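Local coordinates for phosphotransferase (Brucella abortus, PDB 4QPK), which relays phosphoryl groups as a homodimeric histidine phosphotransferase in the phosphorelay that controls growth, division and intracellular survival of the bacterium, at residues A106-V111 with L142-V147; V147-N152 with L220-A225; N158-R163 with I182-R187; K194-H199 with I229-T234. All blocks are in the same frame, centred on the assembly; numbering follows the deposited sequence.

Contact 1. Residues A106-V111 with L142-V147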
loop_
_atom_site.group_PDB
_atom_site.type_symbol
_atom_site.label_atom_id
_atom_site.label_comp_id
_atom_site.label_asym_id
_atom_site.label_seq_id
_atom_site.Cartn_x
_atom_site.Cartn_y
_atom_site.Cartn_z
ATOM N N ALA B 106 -3.994 10.400 0.236
ATOM C CA ALA B 106 -4.872 10.856 1.318
ATOM C C ALA B 106 -4.582 12.260 1.810
ATOM O O ALA B 106 -3.471 12.778 1.638
ATOM C CB ALA B 106 -4.801 9.912 2.465
ATOM N N GLY B 107 -5.598 12.855 2.439
ATOM C CA GLY B 107 -5.504 14.190 3.004
ATOM C C GLY B 107 -5.676 15.249 1.935
ATOM O O GLY B 107 -5.345 16.417 2.131
ATOM N N SER B 108 -6.205 14.843 0.789
ATOM C CA SER B 108 -6.243 15.740 -0.344
ATOM C C SER B 108 -7.416 15.377 -1.275
ATOM O O SER B 108 -7.772 14.198 -1.410
ATOM C CB SER B 108 -4.895 15.673 -1.069
ATOM O OG SER B 108 -4.761 16.687 -2.042
ATOM N N ALA B 109 -8.003 16.392 -1.913
ATOM C CA ALA B 109 -9.189 16.214 -2.767
ATOM C C ALA B 109 -9.060 16.023 -4.312
ATOM O O ALA B 109 -10.082 15.764 -4.944
ATOM C CB ALA B 109 -10.135 17.394 -2.520
ATOM N N GLY B 110 -7.888 16.123 -4.947
ATOM C CA GLY B 110 -6.596 16.323 -4.327
ATOM C C GLY B 110 -6.132 17.762 -4.267
ATOM O O GLY B 110 -6.621 18.555 -3.483
ATOM N N VAL B 111 -5.181 18.067 -5.132
ATOM C CA VAL B 111 -4.452 19.326 -5.210
ATOM C C VAL B 111 -3.645 19.753 -3.962
ATOM O O VAL B 111 -2.439 19.887 -4.099
ATOM C CB VAL B 111 -5.405 20.469 -5.597
ATOM C CG1 VAL B 111 -4.675 21.793 -5.618
ATOM C CG2 VAL B 111 -6.033 20.174 -6.953
ATOM N N LEU B 142 -0.358 23.324 1.218
ATOM C CA LEU B 142 0.630 23.342 0.124
ATOM C C LEU B 142 0.221 22.348 -0.954
ATOM O O LEU B 142 -0.585 21.461 -0.681
ATOM C CB LEU B 142 2.032 23.008 0.654
ATOM C CG LEU B 142 2.702 24.025 1.585
ATOM C CD1 LEU B 142 4.016 23.486 2.141
ATOM C CD2 LEU B 142 2.936 25.369 0.864
ATOM N N PRO B 143 0.753 22.490 -2.190
ATOM C CA PRO B 143 0.435 21.486 -3.214
ATOM C C PRO B 143 0.811 20.091 -2.739
ATOM O O PRO B 143 1.849 19.924 -2.088
ATOM C CB PRO B 143 1.274 21.923 -4.420
ATOM C CG PRO B 143 1.398 23.421 -4.235
ATOM C CD PRO B 143 1.538 23.610 -2.743
ATOM N N LYS B 144 -0.036 19.116 -3.052
ATOM C CA LYS B 144 0.103 17.776 -2.479
ATOM C C LYS B 144 1.484 17.183 -2.683
ATOM O O LYS B 144 2.039 16.602 -1.761
ATOM C CB LYS B 144 -0.966 16.830 -3.042
ATOM C CG LYS B 144 -0.952 16.652 -4.556
ATOM C CD LYS B 144 -2.105 15.766 -5.039
ATOM C CE LYS B 144 -2.034 15.583 -6.560
ATOM N NZ LYS B 144 -3.206 14.855 -7.114
ATOM N N ASN B 145 2.065 17.338 -3.871
ATOM C CA ASN B 145 3.352 16.704 -4.103
ATOM C C ASN B 145 4.501 17.361 -3.332
ATOM O O ASN B 145 5.512 16.706 -3.060
ATOM C CB ASN B 145 3.640 16.648 -5.602
ATOM C CG ASN B 145 2.812 15.580 -6.291
ATOM O OD1 ASN B 145 2.469 14.568 -5.676
ATOM N ND2 ASN B 145 2.409 15.837 -7.529
ATOM N N LYS B 146 4.349 18.634 -2.960
ATOM C CA LYS B 146 5.359 19.263 -2.111
ATOM C C LYS B 146 5.295 18.681 -0.694
ATOM O O LYS B 146 6.326 18.436 -0.063
ATOM C CB LYS B 146 5.174 20.785 -2.084
ATOM C CG LYS B 146 5.335 21.411 -3.480
ATOM C CD LYS B 146 5.464 22.946 -3.439
ATOM C CE LYS B 146 5.455 23.500 -4.869
ATOM N NZ LYS B 146 5.477 24.990 -4.897
ATOM N N VAL B 147 4.089 18.435 -0.193
ATOM C CA VAL B 147 3.979 17.838 1.142
ATOM C C VAL B 147 4.398 16.364 1.120
ATOM O O VAL B 147 5.016 15.872 2.071
ATOM C CB VAL B 147 2.569 17.966 1.717
ATOM C CG1 VAL B 147 2.547 17.400 3.140
ATOM C CG2 VAL B 147 2.127 19.448 1.749
#
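V111 and K144 meet through their backbones: K144 N donates to V111 O over 2.7 Å, with an N-H...O angle of 153°. The donor stands 29° out of the carbonyl plane of V111. The same oxygen receives a CA-H...O contact from P143, whose CA is 3.4 Å from V111 O, so two successive residues of 142-147 converge on one acceptor. The side chain of V111 points away from this partner and lies beside a bound phosphate ion, probably taken up from the crystallisation liquor.

The aliphatic part of K144 adds the second layer. Its CG sits between the backbone N and the carbonyl carbon (chi1 59°), and beyond it the chain is fully extended, running along the loop. K144 CB and CG both pass V111 O, CG at 3.6 Å, while K144 CD comes within 3.8 Å of V111 N. S108 OG also lies near the stem, 3.9 Å from K144 CB, a loose contact. That hydroxyl is hydrogen-bonded to Q112 O, just past the loop. A cis peptide bond precedes G110 where the loop turns back toward V111. K144 also packs on D45 of the second subunit.

P143 occupies the N-cap position, so the bonded K144 N belongs to the first turn of helix 144-160, where backbone N-H groups lack partners within the helix. The loop coming from helix 78-102 thus meets this helix start just as it enters strand 112-114, which pairs antiparallel with strand 141-143, L142 bonding to I113.

Contact 2. Residues V147-N152 with L220-A225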
loop_
_atom_site.group_PDB
_atom_site.type_symbol
_atom_site.label_atom_id
_atom_site.label_comp_id
_atom_site.label_asym_id
_atom_site.label_seq_id
_atom_site.Cartn_x
_atom_site.Cartn_y
_atom_site.Cartn_z
ATOM N N VAL B 147 4.089 18.435 -0.193
ATOM C CA VAL B 147 3.979 17.838 1.142
ATOM C C VAL B 147 4.398 16.364 1.120
ATOM O O VAL B 147 5.016 15.872 2.071
ATOM C CB VAL B 147 2.569 17.966 1.717
ATOM C CG1 VAL B 147 2.547 17.400 3.140
ATOM C CG2 VAL B 147 2.127 19.448 1.749
ATOM N N LYS B 148 4.084 15.651 0.039
ATOM C CA LYS B 148 4.577 14.274 -0.080
ATOM C C LYS B 148 6.115 14.242 -0.157
ATOM O O LYS B 148 6.749 13.386 0.468
ATOM C CB LYS B 148 3.934 13.577 -1.292
ATOM C CG LYS B 148 2.411 13.417 -1.153
ATOM C CD LYS B 148 1.786 12.667 -2.341
ATOM C CE LYS B 148 2.118 11.144 -2.244
ATOM N NZ LYS B 148 1.448 10.391 -3.332
ATOM N N LEU B 149 6.715 15.191 -0.876
ATOM C CA LEU B 149 8.171 15.302 -0.907
ATOM C C LEU B 149 8.717 15.473 0.522
ATOM O O LEU B 149 9.644 14.778 0.925
ATOM C CB LEU B 149 8.610 16.472 -1.798
ATOM C CG LEU B 149 10.087 16.862 -1.657
ATOM C CD1 LEU B 149 10.987 15.730 -2.125
ATOM C CD2 LEU B 149 10.355 18.147 -2.460
ATOM N N LEU B 150 8.111 16.387 1.280
ATOM C CA LEU B 150 8.512 16.633 2.661
ATOM C C LEU B 150 8.531 15.337 3.485
ATOM O O LEU B 150 9.535 15.014 4.124
ATOM C CB LEU B 150 7.580 17.684 3.296
ATOM C CG LEU B 150 7.662 17.941 4.810
ATOM C CD1 LEU B 150 9.039 18.404 5.226
ATOM C CD2 LEU B 150 6.596 18.952 5.218
ATOM N N LEU B 151 7.435 14.583 3.468
ATOM C CA LEU B 151 7.371 13.360 4.259
ATOM C C LEU B 151 8.390 12.324 3.776
ATOM O O LEU B 151 8.964 11.594 4.576
ATOM C CB LEU B 151 5.958 12.764 4.231
ATOM C CG LEU B 151 4.901 13.579 4.974
ATOM C CD1 LEU B 151 3.540 12.900 4.808
ATOM C CD2 LEU B 151 5.237 13.697 6.453
ATOM N N ASN B 152 8.618 12.254 2.468
ATOM C CA ASN B 152 9.606 11.311 1.963
ATOM C C ASN B 152 11.039 11.713 2.326
ATOM O O ASN B 152 11.893 10.856 2.517
ATOM C CB ASN B 152 9.461 11.144 0.454
ATOM C CG ASN B 152 8.407 10.100 0.103
ATOM O OD1 ASN B 152 8.709 8.908 0.022
ATOM N ND2 ASN B 152 7.170 10.538 -0.053
ATOM N N LEU B 220 11.554 11.773 -7.726
ATOM C CA LEU B 220 10.475 11.936 -8.686
ATOM C C LEU B 220 9.480 13.007 -8.232
ATOM O O LEU B 220 9.020 13.824 -9.043
ATOM C CB LEU B 220 9.751 10.599 -8.888
ATOM C CG LEU B 220 8.772 10.451 -10.044
ATOM C CD1 LEU B 220 9.513 10.578 -11.367
ATOM C CD2 LEU B 220 8.080 9.101 -9.947
ATOM N N LEU B 221 9.160 13.010 -6.939
ATOM C CA LEU B 221 8.257 14.010 -6.382
ATOM C C LEU B 221 8.876 15.403 -6.475
ATOM O O LEU B 221 8.203 16.360 -6.831
ATOM C CB LEU B 221 7.909 13.687 -4.919
ATOM C CG LEU B 221 7.005 12.480 -4.676
ATOM C CD1 LEU B 221 7.005 12.152 -3.184
ATOM C CD2 LEU B 221 5.595 12.756 -5.161
ATOM N N ALA B 222 10.172 15.497 -6.182
ATOM C CA ALA B 222 10.862 16.778 -6.240
ATOM C C ALA B 222 10.809 17.326 -7.666
ATOM O O ALA B 222 10.523 18.498 -7.873
ATOM C CB ALA B 222 12.299 16.635 -5.778
ATOM N N GLU B 223 11.060 16.461 -8.643
ATOM C CA GLU B 223 11.012 16.876 -10.044
ATOM C C GLU B 223 9.613 17.353 -10.426
ATOM O O GLU B 223 9.451 18.398 -11.068
ATOM C CB GLU B 223 11.478 15.736 -10.964
ATOM C CG GLU B 223 11.298 16.067 -12.428
ATOM C CD GLU B 223 11.884 15.018 -13.365
ATOM O OE1 GLU B 223 11.756 13.809 -13.073
ATOM O OE2 GLU B 223 12.458 15.415 -14.405
ATOM N N GLU B 224 8.602 16.595 -10.010
ATOM C CA GLU B 224 7.214 16.925 -10.283
ATOM C C GLU B 224 6.803 18.254 -9.672
ATOM O O GLU B 224 6.059 19.020 -10.277
ATOM C CB GLU B 224 6.307 15.811 -9.745
ATOM C CG GLU B 224 4.811 16.066 -9.836
ATOM C CD GLU B 224 4.328 16.442 -11.205
ATOM O OE1 GLU B 224 4.887 15.932 -12.202
ATOM O OE2 GLU B 224 3.368 17.250 -11.273
ATOM N N ALA B 225 7.295 18.514 -8.469
ATOM C CA ALA B 225 6.922 19.704 -7.717
ATOM C C ALA B 225 7.720 20.944 -8.137
ATOM O O ALA B 225 7.437 22.055 -7.684
ATOM C CB ALA B 225 7.110 19.450 -6.216
#
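L149 and L221 face each other where the CA atoms of the two segments come nearest, 5.6 Å between L149 CA and L221 CA, with L149 CB and L221 CB 4.2 Å apart. The segments run nearly antiparallel, at 152° between N-to-C directions, with axes approaching to 9.0 Å.

The apolar contacts come in two sets. In one, L221 sends CD1 against the other helix, where it touches backbone as much as side chain: 3.8 Å to K148 C, and 3.9 Å to K148 CB. Its CG lies beside its own backbone N, anti to the carbonyl carbon (chi1 -71°), and this branch ends between K148 and N152, one turn apart. In the other set the two methyls of L149 straddle A222, with L149 CD1 4.0 Å from A222 CB and CD2 against the alanine CA and CB. The small alanine lets the leucine fork lie against the helix itself. L44 of the second subunit packs on L221.

Polar groups border this patch without bonding across it. The side chains of N152 and L221 cross at about a right angle, bringing N152 ND2 to 3.5 Å from L221 CD1. N152 ND2 gives a nearly straight bond to K148 O at 2.9 Å (170°), from above the carbonyl plane; this oxygen also accepts from N152 N. A102 O is a further partner of ND2, and Q214 donates to OD1. K148 starts toward L221 but bends at chi3, carrying NZ to F103 O, G104 O and the Y217 hydroxyl.

The buried amide of N152 and the ammonium of K148 are thus both supplied with partners, and between these two segments the contact rests on apolar packing of L149, L221 and A222, with no hydrogen bond across.

Contact 3. Residues N158-R163 with I182-R187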
loop_
_atom_site.group_PDB
_atom_site.type_symbol
_atom_site.label_atom_id
_atom_site.label_comp_id
_atom_site.label_asym_id
_atom_site.label_seq_id
_atom_site.Cartn_x
_atom_site.Cartn_y
_atom_site.Cartn_z
ATOM N N ASN B 158 15.874 9.746 8.157
ATOM C CA ASN B 158 15.908 8.631 9.098
ATOM C C ASN B 158 16.959 7.607 8.673
ATOM O O ASN B 158 17.687 7.060 9.506
ATOM C CB ASN B 158 14.528 7.975 9.191
ATOM C CG ASN B 158 14.408 7.017 10.367
ATOM O OD1 ASN B 158 14.894 7.294 11.462
ATOM N ND2 ASN B 158 13.766 5.881 10.138
ATOM N N GLY B 159 17.042 7.368 7.367
ATOM C CA GLY B 159 18.023 6.444 6.821
ATOM C C GLY B 159 19.457 6.912 7.004
ATOM O O GLY B 159 20.390 6.105 6.995
ATOM N N ALA B 160 19.638 8.216 7.177
ATOM C CA ALA B 160 20.979 8.805 7.273
ATOM C C ALA B 160 21.576 8.668 8.677
ATOM O O ALA B 160 22.784 8.868 8.865
ATOM C CB ALA B 160 20.946 10.275 6.852
ATOM N N ILE B 161 20.738 8.343 9.659
ATOM C CA ILE B 161 21.215 8.118 11.029
ATOM C C ILE B 161 20.756 6.743 11.532
ATOM O O ILE B 161 19.887 6.644 12.395
ATOM C CB ILE B 161 20.741 9.227 12.004
ATOM C CG1 ILE B 161 19.277 9.603 11.754
ATOM C CG2 ILE B 161 21.625 10.474 11.873
ATOM C CD1 ILE B 161 18.700 10.505 12.841
ATOM N N PRO B 162 21.357 5.677 10.985
ATOM C CA PRO B 162 20.903 4.308 11.263
ATOM C C PRO B 162 21.135 3.861 12.705
ATOM O O PRO B 162 20.527 2.878 13.125
ATOM C CB PRO B 162 21.718 3.467 10.280
ATOM C CG PRO B 162 22.936 4.264 10.026
ATOM C CD PRO B 162 22.499 5.700 10.054
ATOM N N ARG B 163 21.974 4.567 13.460
ATOM C CA ARG B 163 22.145 4.222 14.865
ATOM C C ARG B 163 21.383 5.192 15.766
ATOM O O ARG B 163 21.610 5.241 16.971
ATOM C CB ARG B 163 23.630 4.198 15.245
ATOM C CG ARG B 163 24.421 3.087 14.557
ATOM C CD ARG B 163 25.455 2.481 15.506
ATOM N NE ARG B 163 25.730 1.079 15.192
ATOM C CZ ARG B 163 26.858 0.636 14.645
ATOM N NH1 ARG B 163 27.850 1.480 14.400
ATOM N NH2 ARG B 163 27.018 -0.658 14.399
ATOM N N ILE B 182 15.583 19.405 6.625
ATOM C CA ILE B 182 15.633 18.215 7.460
ATOM C C ILE B 182 17.068 18.032 7.930
ATOM O O ILE B 182 17.973 17.800 7.119
ATOM C CB ILE B 182 15.147 16.961 6.696
ATOM C CG1 ILE B 182 13.621 16.964 6.592
ATOM C CG2 ILE B 182 15.545 15.694 7.421
ATOM C CD1 ILE B 182 13.063 17.884 5.525
ATOM N N THR B 183 17.270 18.163 9.235
ATOM C CA THR B 183 18.605 18.101 9.816
ATOM C C THR B 183 18.760 16.885 10.717
ATOM O O THR B 183 17.996 16.711 11.670
ATOM C CB THR B 183 18.917 19.375 10.634
ATOM O OG1 THR B 183 18.691 20.533 9.824
ATOM C CG2 THR B 183 20.377 19.352 11.088
ATOM N N VAL B 184 19.732 16.034 10.407
ATOM C CA VAL B 184 19.971 14.852 11.224
ATOM C C VAL B 184 21.358 14.839 11.871
ATOM O O VAL B 184 22.351 15.286 11.290
ATOM C CB VAL B 184 19.771 13.541 10.418
ATOM C CG1 VAL B 184 18.303 13.395 10.014
ATOM C CG2 VAL B 184 20.671 13.503 9.188
ATOM N N LYS B 185 21.376 14.344 13.102
ATOM C CA LYS B 185 22.589 14.166 13.904
ATOM C C LYS B 185 22.522 12.830 14.597
ATOM O O LYS B 185 21.455 12.423 15.040
ATOM C CB LYS B 185 22.728 15.289 14.930
ATOM C CG LYS B 185 23.193 16.541 14.291
ATOM C CD LYS B 185 22.729 17.804 14.955
ATOM C CE LYS B 185 23.232 18.917 14.069
ATOM N NZ LYS B 185 22.594 20.207 14.036
ATOM N N GLY B 186 23.659 12.150 14.703
ATOM C CA GLY B 186 23.709 10.876 15.397
ATOM C C GLY B 186 25.095 10.266 15.326
ATOM O O GLY B 186 25.936 10.735 14.559
ATOM N N ARG B 187 25.324 9.200 16.090
ATOM C CA ARG B 187 26.654 8.597 16.163
ATOM C C ARG B 187 27.081 8.047 14.805
ATOM O O ARG B 187 28.264 8.084 14.455
ATOM C CB ARG B 187 26.705 7.493 17.219
ATOM C CG ARG B 187 28.049 6.769 17.257
ATOM C CD ARG B 187 28.116 5.669 18.314
ATOM N NE ARG B 187 27.182 5.889 19.414
ATOM C CZ ARG B 187 27.449 5.604 20.685
ATOM N NH1 ARG B 187 28.628 5.099 21.021
ATOM N NH2 ARG B 187 26.541 5.840 21.622
#
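I161 and V184 form the centre of a mainly apolar contact without hydrogen bonds, buried at its centre, that joins the C-terminal end of helix 144-160 to the strand 178-185, close to where that strand runs out into a loop. I161 lies just beyond the helix and turns its side chain back onto the strand, so that the isoleucine and valine cross obliquely. I161 CG2 carries the closest approaches, 3.9 Å from V184 CB and 3.7 Å from K185 C, and so rests on the strand backbone as well as on a side chain. I161 CD1 reaches further along, 4.0 Å from both V184 CB and K185 O.

The torsion of I161 explains this reach: CG1 falls between the backbone N and the carbonyl carbon (chi1 42°), leaving CG2 beside the N, and both branches end on the strand. V184 answers with its own two methyls. V184 CG1 meets I161 CD1 at 4.1 Å, whereas V184 CG2 turns to A160, lying 4.0 Å from A160 CB.

This is helix-on-sheet packing in the alpha/beta domain that resembles the catalytic, ATP-binding domain of histidine kinases but lacks regions required to bind ATP. Strand 178-185 has strands 166-173 and 238-242 as its neighbours in the mixed sheet, and V184 also touches L167 and I238.

G186 follows where the strand gives way to the loop; G186 N is 3.9 Å from I161 CG2, with no side chain to hold the isoleucine off. Around the same place L189 packs on I161, and A160 bonds through its backbone to R190. The K185 side chain sets off away from 158-163, and its NZ forms a salt bridge with D237.

Contact 4. Residues K194-H199 with I229-T234; sequences KFLELH and ISIHAT
H199 reaches strand 229-233 with a side chain that leaves CB toward the strand, its CG anti to the backbone N (chi1 178°). Beyond CG the imidazole is flanked by I231: H199 ND1 lies 3.7 Å from I231 CD1, H199 CE1 is 4.1 Å from I231 CG1, and that CG1 sits over one ring face. At the tip, H199 NE2 donates to I229 O over 2.7 Å at an N-H...O angle of 155°. The oxygen lies near the ring plane, but the donor stands 46° above the carbonyl plane of I229. This bond, which uses the NE2 proton, helps to set the rotation of the imidazole.

One turn earlier, F195 supplies the apolar half. F195 CE2 is 3.7 Å from I231 CD1, and F195 CZ is 4.1 Å from I229 CD1, which meets the ring at the edge. L196 CD1 touches the same I231 methyl.

I229 and I231 alternate with S230, which points away. This is helix-on-sheet packing in the domain resembling the catalytic, ATP-binding domain of histidine kinases. Strand 229-233, one of the two edge strands of the mixed sheet, pairs with 238-242; F195 also packs on L219 of helix 213-225 and I156 of helix 144-160.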
loop_
_atom_site.group_PDB
_atom_site.type_symbol
_atom_site.label_atom_id
_atom_site.label_comp_id
_atom_site.label_asym_id
_atom_site.label_seq_id
_atom_site.Cartn_x
_atom_site.Cartn_y
_atom_site.Cartn_z
ATOM N N LYS B 194 22.069 4.762 -1.981
ATOM C CA LYS B 194 21.178 4.705 -3.132
ATOM C C LYS B 194 20.625 6.090 -3.451
ATOM O O LYS B 194 20.512 6.473 -4.611
ATOM C CB LYS B 194 20.028 3.717 -2.883
ATOM N N PHE B 195 20.282 6.844 -2.414
ATOM C CA PHE B 195 19.801 8.197 -2.623
ATOM C C PHE B 195 20.920 9.064 -3.211
ATOM O O PHE B 195 20.695 9.815 -4.157
ATOM C CB PHE B 195 19.284 8.804 -1.314
ATOM C CG PHE B 195 18.711 10.179 -1.478
ATOM C CD1 PHE B 195 17.467 10.356 -2.061
ATOM C CD2 PHE B 195 19.420 11.299 -1.073
ATOM C CE1 PHE B 195 16.935 11.621 -2.234
ATOM C CE2 PHE B 195 18.899 12.566 -1.246
ATOM C CZ PHE B 195 17.649 12.730 -1.824
ATOM N N LEU B 196 22.117 8.957 -2.645
ATOM C CA LEU B 196 23.256 9.750 -3.110
ATOM C C LEU B 196 23.505 9.487 -4.594
ATOM O O LEU B 196 23.617 10.416 -5.397
ATOM C CB LEU B 196 24.503 9.430 -2.284
ATOM C CG LEU B 196 25.725 10.329 -2.498
ATOM C CD1 LEU B 196 25.429 11.777 -2.111
ATOM C CD2 LEU B 196 26.909 9.792 -1.713
ATOM N N GLU B 197 23.540 8.205 -4.938
ATOM C CA GLU B 197 23.688 7.736 -6.312
ATOM C C GLU B 197 22.671 8.338 -7.281
ATOM O O GLU B 197 23.034 8.979 -8.267
ATOM C CB GLU B 197 23.555 6.210 -6.315
ATOM C CG GLU B 197 23.729 5.535 -7.652
ATOM C CD GLU B 197 23.548 4.029 -7.539
ATOM O OE1 GLU B 197 22.711 3.591 -6.717
ATOM O OE2 GLU B 197 24.242 3.282 -8.258
ATOM N N LEU B 198 21.390 8.138 -6.989
ATOM C CA LEU B 198 20.327 8.637 -7.853
ATOM C C LEU B 198 20.300 10.166 -7.922
ATOM O O LEU B 198 20.093 10.748 -8.988
ATOM C CB LEU B 198 18.976 8.112 -7.372
ATOM C CG LEU B 198 18.831 6.601 -7.491
ATOM C CD1 LEU B 198 17.582 6.121 -6.753
ATOM C CD2 LEU B 198 18.795 6.208 -8.963
ATOM N N HIS B 199 20.521 10.804 -6.778
ATOM C CA HIS B 199 20.482 12.263 -6.688
ATOM C C HIS B 199 21.613 12.884 -7.514
ATOM O O HIS B 199 21.469 13.974 -8.066
ATOM C CB HIS B 199 20.573 12.708 -5.226
ATOM C CG HIS B 199 20.584 14.195 -5.046
ATOM N ND1 HIS B 199 21.740 14.896 -4.780
ATOM C CD2 HIS B 199 19.584 15.110 -5.067
ATOM C CE1 HIS B 199 21.457 16.181 -4.662
ATOM N NE2 HIS B 199 20.156 16.337 -4.826
ATOM N N ILE B 229 16.364 19.232 -4.416
ATOM C CA ILE B 229 16.917 18.789 -3.148
ATOM C C ILE B 229 18.418 19.033 -3.102
ATOM O O ILE B 229 19.139 18.696 -4.045
ATOM C CB ILE B 229 16.654 17.290 -2.888
ATOM C CG1 ILE B 229 15.152 17.019 -2.862
ATOM C CG2 ILE B 229 17.287 16.861 -1.572
ATOM C CD1 ILE B 229 14.789 15.537 -2.819
ATOM N N SER B 230 18.877 19.630 -2.008
ATOM C CA SER B 230 20.309 19.789 -1.759
ATOM C C SER B 230 20.734 18.969 -0.559
ATOM O O SER B 230 19.973 18.797 0.405
ATOM C CB SER B 230 20.665 21.262 -1.538
ATOM O OG SER B 230 20.398 22.021 -2.708
ATOM N N ILE B 231 21.956 18.459 -0.620
ATOM C CA ILE B 231 22.538 17.713 0.480
ATOM C C ILE B 231 23.758 18.466 0.983
ATOM O O ILE B 231 24.678 18.733 0.216
ATOM C CB ILE B 231 22.976 16.302 0.067
ATOM C CG1 ILE B 231 21.837 15.543 -0.620
ATOM C CG2 ILE B 231 23.468 15.537 1.272
ATOM C CD1 ILE B 231 22.268 14.197 -1.184
ATOM N N HIS B 232 23.745 18.822 2.261
ATOM C CA HIS B 232 24.910 19.419 2.914
ATOM C C HIS B 232 25.364 18.578 4.102
ATOM O O HIS B 232 24.747 18.619 5.163
ATOM C CB HIS B 232 24.617 20.847 3.374
ATOM C CG HIS B 232 25.823 21.547 3.924
ATOM N ND1 HIS B 232 27.103 21.088 3.719
ATOM C CD2 HIS B 232 25.935 22.663 4.683
ATOM C CE1 HIS B 232 27.962 21.893 4.327
ATOM N NE2 HIS B 232 27.277 22.855 4.914
ATOM N N ALA B 233 26.429 17.802 3.907
ATOM C CA ALA B 233 26.945 16.903 4.936
ATOM C C ALA B 233 28.245 17.414 5.564
ATOM O O ALA B 233 29.214 17.693 4.855
ATOM C CB ALA B 233 27.161 15.515 4.361
ATOM N N THR B 234 28.244 17.561 6.889
ATOM C CA THR B 234 29.440 17.905 7.652
ATOM C C THR B 234 29.715 16.812 8.690
ATOM O O THR B 234 28.987 15.814 8.754
ATOM C CB THR B 234 29.302 19.264 8.362
ATOM O OG1 THR B 234 28.363 19.159 9.444
ATOM C CG2 THR B 234 28.845 20.336 7.386
#

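Helix 144-160 runs through three of the contacts: its start lies in contact 1, its following turns in contact 2 and its end in contact 3. Contacts 1 and 2 share V147 and have centres about 10 Å apart, whereas contacts 1 and 3 have centres about 27 Å apart, on opposite sides of the chain's centre. Contacts 2 and 4 interlock along the sequence, their segments alternating, and meet where I229 CD1 touches L149 and A222. Contacts 3 and 4, with centres about 13 Å apart, reach the same mixed sheet. Contacts 1 and 2 lie on the side that meets the second subunit, while contacts 3 and 4 join helices to the mixed sheet.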